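Local coordinates for protein fimbrial structural subunit (Actinomyces naeslundii, PDB 3QDH) that forms the shaft of type 2 fimbriae and, as an adhesin, mediates interactions with streptococci and host cells during oral biofilm development, at residues T60-E65 and Y74-K79. Numbering follows the deposited sequence.
Sequences TEVSLE and YKVDTK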
# COMPACT_ATOMS: atom_id res chain seq x y z
N THR A 60 -9.21 -5.28 -6.12
CA THR A 60 -10.39 -4.49 -6.49
C THR A 60 -10.16 -3.79 -7.84
O THR A 60 -9.07 -3.89 -8.41
CB THR A 60 -10.70 -3.38 -5.45
OG1 THR A 60 -9.61 -2.45 -5.40
CG2 THR A 60 -10.94 -3.98 -4.07
N GLU A 61 -11.18 -3.08 -8.31
CA GLU A 61 -11.08 -2.26 -9.54
C GLU A 61 -10.58 -3.04 -10.76
O GLU A 61 -9.73 -2.56 -11.51
CB GLU A 61 -10.21 -1.02 -9.33
CG GLU A 61 -10.62 -0.10 -8.19
CD GLU A 61 -9.90 1.25 -8.23
OE1 GLU A 61 -9.40 1.65 -9.30
OE2 GLU A 61 -9.83 1.92 -7.18
N VAL A 62 -11.10 -4.25 -10.96
CA VAL A 62 -10.73 -5.05 -12.12
C VAL A 62 -11.26 -4.34 -13.34
O VAL A 62 -12.43 -3.93 -13.35
CB VAL A 62 -11.31 -6.47 -12.03
CG1 VAL A 62 -10.85 -7.31 -13.23
CG2 VAL A 62 -10.87 -7.14 -10.72
N SER A 63 -10.41 -4.17 -14.35
CA SER A 63 -10.77 -3.36 -15.51
C SER A 63 -10.21 -3.87 -16.82
O SER A 63 -9.16 -4.50 -16.86
CB SER A 63 -10.30 -1.91 -15.31
OG SER A 63 -10.71 -1.43 -14.04
N LEU A 64 -10.94 -3.59 -17.90
CA LEU A 64 -10.42 -3.76 -19.24
C LEU A 64 -10.58 -2.40 -19.91
O LEU A 64 -11.70 -1.92 -20.10
CB LEU A 64 -11.20 -4.83 -20.01
CG LEU A 64 -10.83 -4.97 -21.50
CD1 LEU A 64 -9.35 -5.31 -21.73
CD2 LEU A 64 -11.74 -6.01 -22.18
N GLU A 65 -9.45 -1.80 -20.26
CA GLU A 65 -9.42 -0.43 -20.79
C GLU A 65 -10.33 -0.26 -22.00
O GLU A 65 -10.26 -1.04 -22.96
CB GLU A 65 -7.98 -0.07 -21.15
CG GLU A 65 -7.77 1.34 -21.63
CD GLU A 65 -6.42 1.52 -22.29
OE1 GLU A 65 -5.74 0.50 -22.60
OE2 GLU A 65 -6.05 2.69 -22.52
N TYR A 74 -15.11 -12.01 -14.29
CA TYR A 74 -13.91 -12.46 -13.58
C TYR A 74 -14.29 -12.93 -12.19
O TYR A 74 -15.39 -12.66 -11.69
CB TYR A 74 -12.89 -11.31 -13.48
CG TYR A 74 -13.50 -10.09 -12.85
CD1 TYR A 74 -13.46 -9.92 -11.46
CD2 TYR A 74 -14.18 -9.14 -13.62
CE1 TYR A 74 -14.06 -8.81 -10.87
CE2 TYR A 74 -14.78 -8.03 -13.04
CZ TYR A 74 -14.71 -7.87 -11.66
OH TYR A 74 -15.30 -6.78 -11.08
N LYS A 75 -13.35 -13.61 -11.54
CA LYS A 75 -13.49 -13.99 -10.14
C LYS A 75 -12.22 -13.60 -9.40
O LYS A 75 -11.12 -13.90 -9.85
CB LYS A 75 -13.71 -15.50 -10.01
CG LYS A 75 -15.13 -15.96 -10.28
CD LYS A 75 -15.22 -17.48 -10.24
CE LYS A 75 -16.65 -17.97 -10.43
NZ LYS A 75 -16.67 -19.42 -10.82
N VAL A 76 -12.38 -12.91 -8.28
CA VAL A 76 -11.26 -12.58 -7.39
C VAL A 76 -11.26 -13.57 -6.21
O VAL A 76 -12.30 -13.83 -5.61
CB VAL A 76 -11.36 -11.14 -6.88
CG1 VAL A 76 -10.14 -10.79 -5.99
CG2 VAL A 76 -11.49 -10.15 -8.05
N ASP A 77 -10.09 -14.14 -5.92
CA ASP A 77 -9.95 -15.13 -4.86
C ASP A 77 -8.64 -14.89 -4.12
O ASP A 77 -7.68 -14.39 -4.71
CB ASP A 77 -9.95 -16.55 -5.45
CG ASP A 77 -10.16 -17.63 -4.40
OD1 ASP A 77 -10.90 -17.40 -3.42
OD2 ASP A 77 -9.59 -18.73 -4.56
N THR A 78 -8.62 -15.22 -2.83
CA THR A 78 -7.38 -15.23 -2.07
C THR A 78 -7.14 -16.63 -1.51
O THR A 78 -8.03 -17.21 -0.88
CB THR A 78 -7.42 -14.19 -0.91
OG1 THR A 78 -7.59 -12.87 -1.44
CG2 THR A 78 -6.12 -14.25 -0.09
N LYS A 79 -5.95 -17.18 -1.77
CA LYS A 79 -5.48 -18.40 -1.11
C LYS A 79 -4.17 -18.07 -0.39
O LYS A 79 -3.15 -17.82 -1.02
CB LYS A 79 -5.26 -19.52 -2.13
CG LYS A 79 -6.55 -20.04 -2.77
CD LYS A 79 -6.28 -21.13 -3.80
CE LYS A 79 -7.57 -21.62 -4.43
NZ LYS A 79 -7.40 -23.00 -4.96
O HOH W 1 -13.43 -5.27 -9.41
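Tyr74 carries CG between its backbone N and carbonyl carbon (chi1 55°), which brings a face of its ring under Val62, while Val62 sets CG1 anti to its own N (chi1 -178°) and CG2 anti to its carbonyl carbon. The two side chains run past each other in opposite directions, and CB and both methyls of Val62 rest over one face of the ring, CB displaced toward the rim. This CB stands 3.8 Å from the centroid of the Tyr74 ring, 14° off the normal, a CH-pi contact. CB lies nearest CZ; Val62 CG1 sits over the CG-CD2 side, 3.8 Å from Tyr74 CD2, and Val62 CG2 over the CD1-CE1 side, 3.6 Å from Tyr74 CE1. Val62 CG2 also meets Val76 CG2 more loosely, at 4.1 Å.

At the far end of the ring a water links the two strands, accepting from Val62 N at 3.0 Å and hydrogen-bonding Tyr74 OH at 2.9 Å. It satisfies the amide of Val62 and ties down the phenol end, a polar clasp beside the apolar overlap. Leu69 packs against both Val62 and Tyr74, and Val85 and Phe87 touch Val62 from strand 82-87.

Strand 57-64 pairs with strand 102-111 and strand 74-79 with strand 82-87, so the contact bridges two different sheets. Close by, Asp73, next to Tyr74 in sequence, binds zinc together with Asp70 and Glu90. Within the Sgo0707 N2-like module, this is a partly exposed closure between edge strands of two sheets, as in a beta sandwich, consistent with a CnaA-type (DEv-IgG) fold.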